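Local coordinates for protein CD160 antigen (Homo sapiens, PDB 6NGG) that acts as an immunoglobulin-domain receptor on natural killer and T cells, binding MHC class I molecules and TNFRSF14 to stimulate or inhibit activation, at residues R14-T20 with S68-I74; V32-D38 with T84-R90; H101-I105 with T114-L118. The protein carries 1 engineered substitution. All blocks are in the same frame, centred on the assembly; numbering follows the deposited sequence.

Leaving strand 3-11, the chain runs back along strand 14-22, whose residues 14-20 pair with 68-74, closing the first loop, interaction 1. Within that loop lies strand 31-37, and its residues 32-38 pair with 84-90 only after 68-74 has passed, so interactions 1 and 2 cross along the chain. They belong to different sheets, joined by the C19-C87 disulfide and by F72 packing on L35. Interaction 3 follows in series and closes the short connection between strands 97-107 and 113-116, a beta hairpin. It extends the sheet of interaction 2, Y85 and F103 being joined by backbone hydrogen bonding, while F103 and I105 reach L17 and L15 of interaction 1 across the core.

Interaction 1 of 3, residues R14-T20 with S68-I74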
ATOM      1  N   ARG A  14      -0.124  17.533  -0.431  1.00 23.44           N
ATOM      2  CA  ARG A  14      -0.645  16.180  -0.258  1.00 21.69           C
ATOM      3  C   ARG A  14       0.317  15.145  -0.920  1.00 19.79           C
ATOM      4  O   ARG A  14       0.779  15.358  -2.054  1.00 20.04           O
ATOM      5  CB  ARG A  14      -2.061  16.184  -0.883  1.00 23.66           C
ATOM      6  CG  ARG A  14      -2.605  14.855  -1.269  1.00 24.88           C
ATOM      7  CD  ARG A  14      -4.009  15.033  -1.809  1.00 26.96           C
ATOM      8  NE  ARG A  14      -4.407  13.739  -2.339  1.00 30.45           N
ATOM      9  CZ  ARG A  14      -5.652  13.301  -2.512  1.00 31.10           C
ATOM     10  NH1 ARG A  14      -6.731  14.077  -2.205  1.00 28.68           N
ATOM     11  NH2 ARG A  14      -5.795  12.072  -3.008  1.00 30.82           N
ATOM     12  N   LEU A  15       0.535  14.023  -0.232  1.00 17.25           N
ATOM     13  CA  LEU A  15       1.349  12.898  -0.709  1.00 15.39           C
ATOM     14  C   LEU A  15       0.504  11.638  -0.680  1.00 15.47           C
ATOM     15  O   LEU A  15      -0.143  11.311   0.354  1.00 14.42           O
ATOM     16  CB  LEU A  15       2.495  12.679   0.232  1.00 16.69           C
ATOM     17  CG  LEU A  15       3.462  11.517  -0.119  1.00 16.57           C
ATOM     18  CD1 LEU A  15       4.058  11.624  -1.470  1.00 17.14           C
ATOM     19  CD2 LEU A  15       4.531  11.481   0.958  1.00 17.61           C
ATOM     20  N   ASN A  16       0.454  10.947  -1.801  1.00 15.67           N
ATOM     21  CA  ASN A  16      -0.283   9.694  -1.848  1.00 17.19           C
ATOM     22  C   ASN A  16       0.665   8.490  -1.930  1.00 15.17           C
ATOM     23  O   ASN A  16       1.523   8.462  -2.835  1.00 14.18           O
ATOM     24  CB  ASN A  16      -1.183   9.720  -3.087  1.00 18.46           C
ATOM     25  CG  ASN A  16      -2.031  10.956  -3.173  1.00 20.31           C
ATOM     26  OD1 ASN A  16      -2.821  11.224  -2.294  1.00 24.34           O
ATOM     27  ND2 ASN A  16      -1.834  11.749  -4.256  1.00 17.26           N
ATOM     28  N   LEU A  17       0.517   7.506  -1.066  1.00 15.23           N
ATOM     29  CA  LEU A  17       1.377   6.317  -1.070  1.00 15.27           C
ATOM     30  C   LEU A  17       0.524   5.204  -1.637  1.00 16.63           C
ATOM     31  O   LEU A  17      -0.601   4.967  -1.158  1.00 17.07           O
ATOM     32  CB  LEU A  17       1.872   5.979   0.324  1.00 16.56           C
ATOM     33  CG  LEU A  17       2.732   7.046   1.020  1.00 17.37           C
ATOM     34  CD1 LEU A  17       3.218   6.583   2.403  1.00 18.20           C
ATOM     35  CD2 LEU A  17       3.870   7.549   0.162  1.00 14.63           C
ATOM     36  N   ILE A  18       1.015   4.547  -2.676  1.00 16.84           N
ATOM     37  CA  ILE A  18       0.223   3.615  -3.494  1.00 16.89           C
ATOM     38  C   ILE A  18       0.823   2.192  -3.518  1.00 17.45           C
ATOM     39  O   ILE A  18       1.966   1.968  -3.888  1.00 17.32           O
ATOM     40  CB  ILE A  18       0.029   4.171  -4.902  1.00 18.88           C
ATOM     41  CG1 ILE A  18      -0.490   5.655  -4.846  1.00 20.64           C
ATOM     42  CG2 ILE A  18      -0.858   3.280  -5.742  1.00 17.25           C
ATOM     43  CD1 ILE A  18      -0.280   6.471  -6.093  1.00 22.75           C
ATOM     44  N   CYS A  19       0.009   1.227  -3.145  1.00 15.27           N
ATOM     45  CA  CYS A  19       0.348  -0.188  -3.206  1.00 16.47           C
ATOM     46  C   CYS A  19      -0.541  -0.892  -4.273  1.00 16.74           C
ATOM     47  O   CYS A  19      -1.740  -0.667  -4.268  1.00 14.82           O
ATOM     48  CB  CYS A  19       0.031  -0.810  -1.903  1.00 20.34           C
ATOM     49  SG  CYS A  19       0.830  -0.148  -0.423  1.00 22.91           S
ATOM     50  N   THR A  20       0.066  -1.725  -5.131  1.00 13.99           N
ATOM     51  CA  THR A  20      -0.619  -2.364  -6.251  1.00 15.20           C
ATOM     52  C   THR A  20      -0.257  -3.815  -6.276  1.00 13.25           C
ATOM     53  O   THR A  20       0.941  -4.180  -6.345  1.00 15.66           O
ATOM     54  CB  THR A  20      -0.270  -1.719  -7.581  1.00 14.07           C
ATOM     55  OG1 THR A  20      -0.418  -0.354  -7.437  1.00 17.26           O
ATOM     56  CG2 THR A  20      -1.187  -2.188  -8.679  1.00 14.32           C
ATOM     57  N   SER A  68      -5.015  -4.580  -8.362  1.00 15.05           N
ATOM     58  CA  SER A  68      -5.833  -3.977  -7.321  1.00 15.32           C
ATOM     59  C   SER A  68      -4.995  -2.961  -6.588  1.00 15.74           C
ATOM     60  O   SER A  68      -3.854  -3.306  -6.195  1.00 13.78           O
ATOM     61  CB  SER A  68      -6.236  -5.079  -6.338  1.00 16.06           C
ATOM     62  OG  SER A  68      -7.175  -6.012  -6.888  1.00 14.77           O
ATOM     63  N   GLN A  69      -5.588  -1.804  -6.256  1.00 16.06           N
ATOM     64  CA  GLN A  69      -4.814  -0.722  -5.705  1.00 16.77           C
ATOM     65  C   GLN A  69      -5.286  -0.281  -4.342  1.00 17.22           C
ATOM     66  O   GLN A  69      -6.500  -0.206  -4.111  1.00 15.24           O
ATOM     67  CB  GLN A  69      -4.829   0.451  -6.649  1.00 19.82           C
ATOM     68  CG  GLN A  69      -3.882   1.558  -6.262  1.00 22.74           C
ATOM     69  CD  GLN A  69      -4.153   2.795  -7.087  1.00 26.55           C
ATOM     70  OE1 GLN A  69      -3.688   2.902  -8.238  1.00 28.93           O
ATOM     71  NE2 GLN A  69      -4.892   3.755  -6.505  1.00 26.79           N
ATOM     72  N   LEU A  70      -4.318   0.018  -3.476  1.00 15.28           N
ATOM     73  CA  LEU A  70      -4.567   0.708  -2.175  1.00 15.06           C
ATOM     74  C   LEU A  70      -3.835   2.039  -2.152  1.00 16.20           C
ATOM     75  O   LEU A  70      -2.648   2.108  -2.472  1.00 15.04           O
ATOM     76  CB  LEU A  70      -4.121  -0.114  -1.024  1.00 16.02           C
ATOM     77  CG  LEU A  70      -3.924   0.547   0.353  1.00 18.53           C
ATOM     78  CD1 LEU A  70      -5.256   1.017   0.823  1.00 21.57           C
ATOM     79  CD2 LEU A  70      -3.413  -0.427   1.348  1.00 19.66           C
ATOM     80  N   MET A  71      -4.538   3.108  -1.784  1.00 15.56           N
ATOM     81  CA  MET A  71      -3.890   4.460  -1.741  1.00 17.50           C
ATOM     82  C   MET A  71      -4.096   5.031  -0.344  1.00 16.76           C
ATOM     83  O   MET A  71      -5.251   5.000   0.186  1.00 15.61           O
ATOM     84  CB  MET A  71      -4.391   5.384  -2.851  1.00 19.03           C
ATOM     85  CG  MET A  71      -3.880   6.830  -2.746  1.00 21.01           C
ATOM     86  SD  MET A  71      -4.543   8.000  -3.958  1.00 19.92           S
ATOM     87  CE  MET A  71      -3.874   7.187  -5.333  1.00 22.09           C
ATOM     88  N   PHE A  72      -2.977   5.340   0.319  1.00 15.89           N
ATOM     89  CA  PHE A  72      -2.988   5.997   1.602  1.00 17.28           C
ATOM     90  C   PHE A  72      -2.620   7.461   1.361  1.00 17.35           C
ATOM     91  O   PHE A  72      -1.567   7.748   0.785  1.00 15.33           O
ATOM     92  CB  PHE A  72      -2.011   5.328   2.525  1.00 18.80           C
ATOM     93  CG  PHE A  72      -1.863   6.006   3.840  1.00 18.29           C
ATOM     94  CD1 PHE A  72      -2.918   6.017   4.737  1.00 19.83           C
ATOM     95  CD2 PHE A  72      -0.643   6.582   4.213  1.00 19.06           C
ATOM     96  CE1 PHE A  72      -2.794   6.592   5.991  1.00 20.67           C
ATOM     97  CE2 PHE A  72      -0.532   7.182   5.467  1.00 20.14           C
ATOM     98  CZ  PHE A  72      -1.619   7.228   6.328  1.00 20.39           C
ATOM     99  N   THR A  73      -3.466   8.385   1.801  1.00 16.44           N
ATOM    100  CA  THR A  73      -3.230   9.802   1.542  1.00 18.61           C
ATOM    101  C   THR A  73      -2.828  10.534   2.824  1.00 18.91           C
ATOM    102  O   THR A  73      -3.442  10.331   3.863  1.00 20.04           O
ATOM    103  CB  THR A  73      -4.424  10.478   0.848  1.00 20.40           C
ATOM    104  OG1 THR A  73      -4.645   9.863  -0.444  1.00 24.66           O
ATOM    105  CG2 THR A  73      -4.109  12.002   0.589  1.00 20.11           C
ATOM    106  N   ILE A  74      -1.728  11.280   2.744  1.00 18.30           N
ATOM    107  CA  ILE A  74      -1.251  12.175   3.774  1.00 17.93           C
ATOM    108  C   ILE A  74      -1.597  13.615   3.285  1.00 17.45           C
ATOM    109  O   ILE A  74      -1.080  14.077   2.313  1.00 14.02           O
ATOM    110  CB  ILE A  74       0.240  11.993   4.001  1.00 18.77           C
ATOM    111  CG1 ILE A  74       0.563  10.584   4.489  1.00 20.54           C
ATOM    112  CG2 ILE A  74       0.780  12.997   4.989  1.00 22.22           C
ATOM    113  CD1 ILE A  74       1.990  10.172   4.230  1.00 23.67           C
TER
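R14 reaches T73 diagonally across the strand pair 14-20/68-74, its chain extended with CG anti to the backbone N (chi1 159°). From CB the chain passes I74 O, then CG and CD skirt T73 CG2. NE comes closest to that methyl, at 3.4 Å from T73 CG2, which sits over one guanidinium face near the rim. At the tip, R14 NH2 points toward T73 OG1 (3.6 Å, without a hydrogen bond), and M71 SD lies farther off at the guanidinium edge. Within its own strand, R14 NE and NH2 grip N16 OD1 side-on; NE, at 3.0 Å from N16 OD1, uses an in-plane lone pair, whereas NH2 stands above the amide plane. T73 OG1 donates a third bond to N16 OD1 (2.9 Å), and N16 ND2 is held by S9 OG, fixing both ends of the amide. Further along this face, M71 bends at chi3 (-63°) and lays CE 3.7 Å from I18 CD1.

The other face carries L15, L17, C19, L70, F72 and I74 into the core, with L17 CD1 at the edge of the F72 ring. Six backbone hydrogen bonds join this antiparallel pair, which forms part of one sheet of the immunoglobulin beta sandwich.

Interaction 2 of 3, residues V32-D38 with T84-R90; sequences VMFLCKD and TYQCCAR. Engineered in segment 32-38: M33 (natural residue Val).
C88 lays its CB over one face of the F34 ring, 3.5 Å from F34 CE2, and its sulfur sits obliquely to the ring, farther out, in a Cys sulfur-aromatic contact. With F34 CG set between its backbone N and carbonyl carbon (chi1 50°), the ring lies back over the neighbouring strand and brings its edge to R90 CB, 4.0 Å from F34 CE1. F34 and C88 are a hydrogen-bonded antiparallel pair (F34 N to C88 O, C88 N to F34 O), flanked by the V32/R90 and C36/Q86 pairs. At the other end, on the opposite face of the sheet, the aliphatic chain of K37 crosses the Y85 ring, K37 CG lying 4.0 Å from the ring centroid in a CH-pi contact.

K37 NZ makes a salt bridge with D38 OD2 (2.8 Å) and bonds S82 O; D38 OD1 takes the N-H of T84 from above its carboxylate plane, and D38 N returns a bond to T84 O. Y85 OH is held by H81 O.

Farther out, C36 is disulfide-bonded to C43, on which F34 packs. On the core face, engineered M33 touches A89, and C87 carries the disulfide to C19, the intersheet bridge of the immunoglobulin fold.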
ATOM      1  N   VAL A  32      -6.419  -9.238   1.397  1.00 15.88           N
ATOM      2  CA  VAL A  32      -6.391  -7.897   1.966  1.00 13.73           C
ATOM      3  C   VAL A  32      -5.025  -7.281   1.711  1.00 14.25           C
ATOM      4  O   VAL A  32      -3.994  -7.940   1.807  1.00 13.77           O
ATOM      5  CB  VAL A  32      -6.742  -7.916   3.476  1.00 14.94           C
ATOM      6  CG1 VAL A  32      -5.758  -8.776   4.274  1.00 16.22           C
ATOM      7  CG2 VAL A  32      -6.827  -6.527   4.063  1.00 14.23           C
ATOM      8  N   MET A  33      -5.056  -5.999   1.355  1.00 13.45           N
ATOM      9  CA  MET A  33      -3.882  -5.166   1.135  1.00 13.01           C
ATOM     10  C   MET A  33      -3.750  -4.249   2.326  1.00 12.43           C
ATOM     11  O   MET A  33      -4.729  -3.807   2.892  1.00 12.13           O
ATOM     12  CB  MET A  33      -4.043  -4.299  -0.121  1.00 12.99           C
ATOM     13  CG  MET A  33      -4.190  -5.088  -1.457  1.00 13.89           C
ATOM     14  SD  MET A  33      -4.553  -4.010  -2.963  1.00  9.27           S
ATOM     15  CE  MET A  33      -6.235  -3.515  -2.695  1.00 13.68           C
ATOM     16  N   PHE A  34      -2.522  -3.924   2.679  1.00 13.20           N
ATOM     17  CA  PHE A  34      -2.261  -3.003   3.791  1.00 13.77           C
ATOM     18  C   PHE A  34      -0.858  -2.387   3.716  1.00 12.81           C
ATOM     19  O   PHE A  34       0.008  -2.852   3.067  1.00 11.44           O
ATOM     20  CB  PHE A  34      -2.543  -3.710   5.144  1.00 14.08           C
ATOM     21  CG  PHE A  34      -1.860  -5.090   5.311  1.00 13.65           C
ATOM     22  CD1 PHE A  34      -2.429  -6.247   4.783  1.00 14.75           C
ATOM     23  CD2 PHE A  34      -0.680  -5.204   6.024  1.00 15.76           C
ATOM     24  CE1 PHE A  34      -1.824  -7.464   4.923  1.00 15.31           C
ATOM     25  CE2 PHE A  34      -0.066  -6.432   6.187  1.00 16.47           C
ATOM     26  CZ  PHE A  34      -0.628  -7.559   5.597  1.00 15.68           C
ATOM     27  N   LEU A  35      -0.708  -1.272   4.378  1.00 13.51           N
ATOM     28  CA  LEU A  35       0.505  -0.508   4.331  1.00 13.59           C
ATOM     29  C   LEU A  35       0.909  -0.338   5.766  1.00 14.12           C
ATOM     30  O   LEU A  35       0.101   0.131   6.585  1.00 12.35           O
ATOM     31  CB  LEU A  35       0.179   0.884   3.712  1.00 12.92           C
ATOM     32  CG  LEU A  35       1.343   1.919   3.848  1.00 13.85           C
ATOM     33  CD1 LEU A  35       2.491   1.542   2.914  1.00 13.69           C
ATOM     34  CD2 LEU A  35       0.933   3.278   3.563  1.00 12.65           C
ATOM     35  N   CYS A  36       2.159  -0.687   6.056  1.00 16.14           N
ATOM     36  CA  CYS A  36       2.723  -0.523   7.410  1.00 16.66           C
ATOM     37  C   CYS A  36       3.908   0.451   7.434  1.00 15.44           C
ATOM     38  O   CYS A  36       4.580   0.654   6.405  1.00 15.43           O
ATOM     39  CB  CYS A  36       3.191  -1.897   7.913  1.00 19.82           C
ATOM     40  SG  CYS A  36       1.887  -3.102   8.247  1.00 21.55           S
ATOM     41  N   LYS A  37       4.101   1.080   8.599  1.00 14.71           N
ATOM     42  CA  LYS A  37       5.156   2.034   8.870  1.00 16.28           C
ATOM     43  C   LYS A  37       6.001   1.559  10.034  1.00 16.17           C
ATOM     44  O   LYS A  37       5.492   1.423  11.129  1.00 17.81           O
ATOM     45  CB  LYS A  37       4.588   3.394   9.158  1.00 16.11           C
ATOM     46  CG  LYS A  37       5.622   4.474   9.356  1.00 16.36           C
ATOM     47  CD  LYS A  37       4.948   5.820   9.628  1.00 16.24           C
ATOM     48  CE  LYS A  37       6.021   6.861   9.831  1.00 17.12           C
ATOM     49  NZ  LYS A  37       6.828   6.589  11.045  1.00 16.10           N
ATOM     50  N   ASP A  38       7.282   1.309   9.782  1.00 16.60           N
ATOM     51  CA  ASP A  38       8.315   1.066  10.844  1.00 17.46           C
ATOM     52  C   ASP A  38       7.977  -0.047  11.790  1.00 17.45           C
ATOM     53  O   ASP A  38       8.135   0.097  12.995  1.00 16.24           O
ATOM     54  CB  ASP A  38       8.543   2.312  11.710  1.00 19.24           C
ATOM     55  CG  ASP A  38       9.144   3.484  10.969  1.00 19.34           C
ATOM     56  OD1 ASP A  38      10.091   3.334  10.200  1.00 18.81           O
ATOM     57  OD2 ASP A  38       8.719   4.603  11.252  1.00 20.79           O
ATOM     58  N   THR A  84       9.931   4.361   7.550  1.00 14.27           N
ATOM     59  CA  THR A  84      10.138   3.326   6.580  1.00 15.20           C
ATOM     60  C   THR A  84       8.783   2.616   6.426  1.00 16.17           C
ATOM     61  O   THR A  84       8.124   2.323   7.455  1.00 14.68           O
ATOM     62  CB  THR A  84      11.259   2.343   7.015  1.00 17.12           C
ATOM     63  OG1 THR A  84      12.535   2.998   6.900  1.00 16.81           O
ATOM     64  CG2 THR A  84      11.330   1.153   6.074  1.00 20.07           C
ATOM     65  N   TYR A  85       8.346   2.495   5.186  1.00 12.24           N
ATOM     66  CA  TYR A  85       7.052   1.940   4.876  1.00 13.42           C
ATOM     67  C   TYR A  85       7.159   0.670   4.020  1.00 12.94           C
ATOM     68  O   TYR A  85       8.112   0.458   3.307  1.00 14.52           O
ATOM     69  CB  TYR A  85       6.231   2.969   4.084  1.00 14.03           C
ATOM     70  CG  TYR A  85       5.832   4.243   4.808  1.00 14.79           C
ATOM     71  CD1 TYR A  85       6.750   5.315   4.983  1.00 14.33           C
ATOM     72  CD2 TYR A  85       4.569   4.406   5.321  1.00 15.02           C
ATOM     73  CE1 TYR A  85       6.364   6.495   5.609  1.00 13.90           C
ATOM     74  CE2 TYR A  85       4.171   5.607   5.934  1.00 16.41           C
ATOM     75  CZ  TYR A  85       5.105   6.635   6.119  1.00 15.56           C
ATOM     76  OH  TYR A  85       4.750   7.829   6.744  1.00 15.56           O
ATOM     77  N   GLN A  86       6.120  -0.137   4.075  1.00 13.62           N
ATOM     78  CA  GLN A  86       6.022  -1.339   3.274  1.00 15.55           C
ATOM     79  C   GLN A  86       4.576  -1.644   2.995  1.00 14.12           C
ATOM     80  O   GLN A  86       3.740  -1.618   3.912  1.00 11.94           O
ATOM     81  CB  GLN A  86       6.676  -2.514   4.001  1.00 15.75           C
ATOM     82  CG  GLN A  86       6.823  -3.733   3.097  1.00 15.76           C
ATOM     83  CD  GLN A  86       7.457  -4.949   3.743  1.00 14.95           C
ATOM     84  OE1 GLN A  86       8.233  -5.648   3.058  1.00 17.94           O
ATOM     85  NE2 GLN A  86       7.161  -5.228   5.009  1.00 12.59           N
ATOM     86  N   CYS A  87       4.328  -1.926   1.727  1.00 14.35           N
ATOM     87  CA  CYS A  87       3.055  -2.475   1.211  1.00 15.47           C
ATOM     88  C   CYS A  87       3.075  -4.000   1.396  1.00 16.49           C
ATOM     89  O   CYS A  87       4.049  -4.670   0.991  1.00 16.66           O
ATOM     90  CB  CYS A  87       2.932  -2.212  -0.295  1.00 16.45           C
ATOM     91  SG  CYS A  87       2.782  -0.453  -0.783  1.00 21.43           S
ATOM     92  N   CYS A  88       1.963  -4.560   1.897  1.00 17.20           N
ATOM     93  CA  CYS A  88       1.809  -5.991   2.027  1.00 18.77           C
ATOM     94  C   CYS A  88       0.423  -6.465   1.598  1.00 17.31           C
ATOM     95  O   CYS A  88      -0.530  -5.687   1.500  1.00 16.75           O
ATOM     96  CB  CYS A  88       2.102  -6.361   3.499  1.00 22.01           C
ATOM     97  SG  CYS A  88       3.871  -6.088   3.891  1.00 30.42           S
ATOM     98  N   ALA A  89       0.301  -7.750   1.331  1.00 15.23           N
ATOM     99  CA  ALA A  89      -1.037  -8.320   1.128  1.00 14.24           C
ATOM    100  C   ALA A  89      -1.086  -9.752   1.594  1.00 15.06           C
ATOM    101  O   ALA A  89      -0.057 -10.461   1.569  1.00 14.00           O
ATOM    102  CB  ALA A  89      -1.495  -8.156  -0.316  1.00 13.99           C
ATOM    103  N   ARG A  90      -2.278 -10.189   1.971  1.00 17.01           N
ATOM    104  CA  ARG A  90      -2.486 -11.467   2.551  1.00 19.13           C
ATOM    105  C   ARG A  90      -3.750 -12.118   2.062  1.00 18.92           C
ATOM    106  O   ARG A  90      -4.818 -11.504   2.113  1.00 13.30           O
ATOM    107  CB  ARG A  90      -2.520 -11.357   4.092  1.00 21.36           C
ATOM    108  CG  ARG A  90      -2.582 -12.757   4.684  1.00 27.81           C
ATOM    109  CD  ARG A  90      -2.710 -12.807   6.183  1.00 36.00           C
ATOM    110  NE  ARG A  90      -3.967 -12.164   6.549  1.00 43.03           N
ATOM    111  CZ  ARG A  90      -4.164 -11.480   7.672  1.00 42.30           C
ATOM    112  NH1 ARG A  90      -3.178 -11.373   8.585  1.00 40.81           N
ATOM    113  NH2 ARG A  90      -5.355 -10.908   7.878  1.00 38.58           N
TER

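Interaction 3 of 3, residues H101-I105 with T114-L118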
ATOM      1  N   HIS A 101       8.768  -3.834  -1.517  1.00 18.60           N
ATOM      2  CA  HIS A 101      10.100  -3.354  -1.069  1.00 21.81           C
ATOM      3  C   HIS A 101       9.910  -2.245  -0.079  1.00 19.21           C
ATOM      4  O   HIS A 101       8.914  -1.560  -0.119  1.00 20.06           O
ATOM      5  CB  HIS A 101      10.906  -2.791  -2.242  1.00 28.46           C
ATOM      6  CG  HIS A 101      11.317  -3.836  -3.209  1.00 39.47           C
ATOM      7  ND1 HIS A 101      11.239  -3.669  -4.573  1.00 45.58           N
ATOM      8  CD2 HIS A 101      11.805  -5.081  -3.008  1.00 45.42           C
ATOM      9  CE1 HIS A 101      11.678  -4.762  -5.171  1.00 44.30           C
ATOM     10  NE2 HIS A 101      12.023  -5.633  -4.243  1.00 51.86           N
ATOM     11  N   PHE A 102      10.895  -2.001   0.758  1.00 17.92           N
ATOM     12  CA  PHE A 102      10.778  -0.944   1.780  1.00 17.32           C
ATOM     13  C   PHE A 102      11.044   0.387   1.117  1.00 19.30           C
ATOM     14  O   PHE A 102      11.898   0.435   0.263  1.00 19.70           O
ATOM     15  CB  PHE A 102      11.835  -1.216   2.878  1.00 17.60           C
ATOM     16  CG  PHE A 102      11.513  -2.431   3.724  1.00 17.60           C
ATOM     17  CD1 PHE A 102      10.524  -2.372   4.663  1.00 17.51           C
ATOM     18  CD2 PHE A 102      12.197  -3.626   3.569  1.00 17.42           C
ATOM     19  CE1 PHE A 102      10.208  -3.459   5.441  1.00 19.08           C
ATOM     20  CE2 PHE A 102      11.855  -4.746   4.336  1.00 16.77           C
ATOM     21  CZ  PHE A 102      10.872  -4.652   5.284  1.00 17.29           C
ATOM     22  N   PHE A 103      10.333   1.467   1.492  1.00 17.37           N
ATOM     23  CA  PHE A 103      10.718   2.786   1.046  1.00 16.88           C
ATOM     24  C   PHE A 103      10.612   3.775   2.160  1.00 16.01           C
ATOM     25  O   PHE A 103      10.004   3.449   3.202  1.00 15.14           O
ATOM     26  CB  PHE A 103       9.853   3.194  -0.179  1.00 16.26           C
ATOM     27  CG  PHE A 103       8.377   3.228   0.087  1.00 16.50           C
ATOM     28  CD1 PHE A 103       7.610   2.049   0.023  1.00 17.81           C
ATOM     29  CD2 PHE A 103       7.737   4.430   0.408  1.00 18.14           C
ATOM     30  CE1 PHE A 103       6.237   2.109   0.233  1.00 16.72           C
ATOM     31  CE2 PHE A 103       6.365   4.477   0.623  1.00 16.47           C
ATOM     32  CZ  PHE A 103       5.620   3.300   0.516  1.00 17.67           C
ATOM     33  N   SER A 104      11.114   4.994   1.976  1.00 13.89           N
ATOM     34  CA  SER A 104      11.113   5.925   3.132  1.00 16.55           C
ATOM     35  C   SER A 104      10.665   7.264   2.726  1.00 17.33           C
ATOM     36  O   SER A 104      10.925   7.703   1.561  1.00 16.58           O
ATOM     37  CB  SER A 104      12.535   6.099   3.737  1.00 19.69           C
ATOM     38  OG  SER A 104      13.179   4.876   3.871  1.00 22.60           O
ATOM     39  N   ILE A 105      10.008   7.905   3.699  1.00 16.74           N
ATOM     40  CA  ILE A 105       9.694   9.290   3.693  1.00 18.19           C
ATOM     41  C   ILE A 105      10.619   9.957   4.721  1.00 20.36           C
ATOM     42  O   ILE A 105      10.720   9.505   5.889  1.00 15.71           O
ATOM     43  CB  ILE A 105       8.238   9.571   4.111  1.00 19.92           C
ATOM     44  CG1 ILE A 105       7.269   9.364   2.994  1.00 20.95           C
ATOM     45  CG2 ILE A 105       8.014  11.037   4.436  1.00 20.07           C
ATOM     46  CD1 ILE A 105       7.347   8.065   2.330  1.00 25.46           C
ATOM     47  N   THR A 114      11.406  14.242   1.345  1.00 23.91           N
ATOM     48  CA  THR A 114      11.893  13.454   0.218  1.00 26.11           C
ATOM     49  C   THR A 114      11.249  12.073   0.352  1.00 25.64           C
ATOM     50  O   THR A 114      10.885  11.667   1.460  1.00 24.36           O
ATOM     51  CB  THR A 114      13.433  13.327   0.194  1.00 26.71           C
ATOM     52  OG1 THR A 114      13.887  12.468   1.252  1.00 29.79           O
ATOM     53  CG2 THR A 114      14.099  14.684   0.352  1.00 28.12           C
ATOM     54  N   VAL A 115      11.063  11.407  -0.783  1.00 22.80           N
ATOM     55  CA  VAL A 115      10.662  10.008  -0.818  1.00 23.70           C
ATOM     56  C   VAL A 115      11.763   9.270  -1.521  1.00 26.58           C
ATOM     57  O   VAL A 115      12.206   9.693  -2.623  1.00 24.54           O
ATOM     58  CB  VAL A 115       9.408   9.743  -1.642  1.00 27.88           C
ATOM     59  CG1 VAL A 115       8.996   8.265  -1.469  1.00 27.00           C
ATOM     60  CG2 VAL A 115       8.297  10.650  -1.172  1.00 28.24           C
ATOM     61  N   THR A 116      12.176   8.166  -0.918  1.00 23.71           N
ATOM     62  CA  THR A 116      13.242   7.368  -1.467  1.00 24.54           C
ATOM     63  C   THR A 116      12.970   5.915  -1.331  1.00 19.80           C
ATOM     64  O   THR A 116      12.094   5.464  -0.569  1.00 19.69           O
ATOM     65  CB  THR A 116      14.578   7.632  -0.772  1.00 27.35           C
ATOM     66  OG1 THR A 116      14.451   7.352   0.639  1.00 30.18           O
ATOM     67  CG2 THR A 116      15.009   9.052  -1.017  1.00 32.77           C
ATOM     68  N   GLY A 117      13.713   5.164  -2.124  1.00 18.37           N
ATOM     69  CA  GLY A 117      13.628   3.733  -2.146  1.00 20.40           C
ATOM     70  C   GLY A 117      12.537   3.207  -3.065  1.00 19.74           C
ATOM     71  O   GLY A 117      12.350   2.025  -3.162  1.00 21.28           O
ATOM     72  N   LEU A 118      11.863   4.062  -3.803  1.00 19.64           N
ATOM     73  CA  LEU A 118      10.926   3.590  -4.838  1.00 23.67           C
ATOM     74  C   LEU A 118      11.696   3.456  -6.146  1.00 23.33           C
ATOM     75  O   LEU A 118      12.687   4.236  -6.264  1.00 24.03           O
ATOM     76  CB  LEU A 118       9.807   4.609  -5.034  1.00 22.78           C
ATOM     77  CG  LEU A 118       8.878   4.964  -3.880  1.00 25.21           C
ATOM     78  CD1 LEU A 118       8.119   6.224  -4.251  1.00 27.17           C
ATOM     79  CD2 LEU A 118       7.917   3.814  -3.590  1.00 24.15           C
TER
HETATM   80  O   HOH W   1      13.581   9.447   1.799  1.00 31.57           O
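L118 lays its CD2 methyl over one face of the F103 ring, 4.0 Å from the ring centroid and 22° off the normal. F103 CB lies 3.2 Å from T116 O; with CG between the backbone N and the carbonyl carbon (chi1 60°) the ring runs inward toward L17, and L118 folds over its face. This is the compact side of the hairpin. I105 and V115 lie alongside each other, I105 CD1 being 4.1 Å from V115 CG1, and the I105 side chain too continues onto L17, while L118 also touches S6 and A8 of strand 3-11.

S104 and T116 form a hydrogen-bonded antiparallel pair, with S104 N to T116 O and T116 N to S104 O both 2.8 Å long and close to straight. At G117, whose phi is positive, the chain turns out of the strand and carries L118 back to the ring.

The S104/T116 face is looser and wetter. The side chains of S104 and T116 approach no closer than 3.9 Å, between S104 CB and T116 OG1. A water links the two strands here, donating to S104 O (3.2 Å) and hydrogen-bonding with T114 OG1; its approach to T116 OG1 is suspiciously short and that bond doubtful. The chemistry implies a hairpin whose outer strand, 113-116, ends the sheet: apolar toward the core, with hydroxyls and a bound water on the other face.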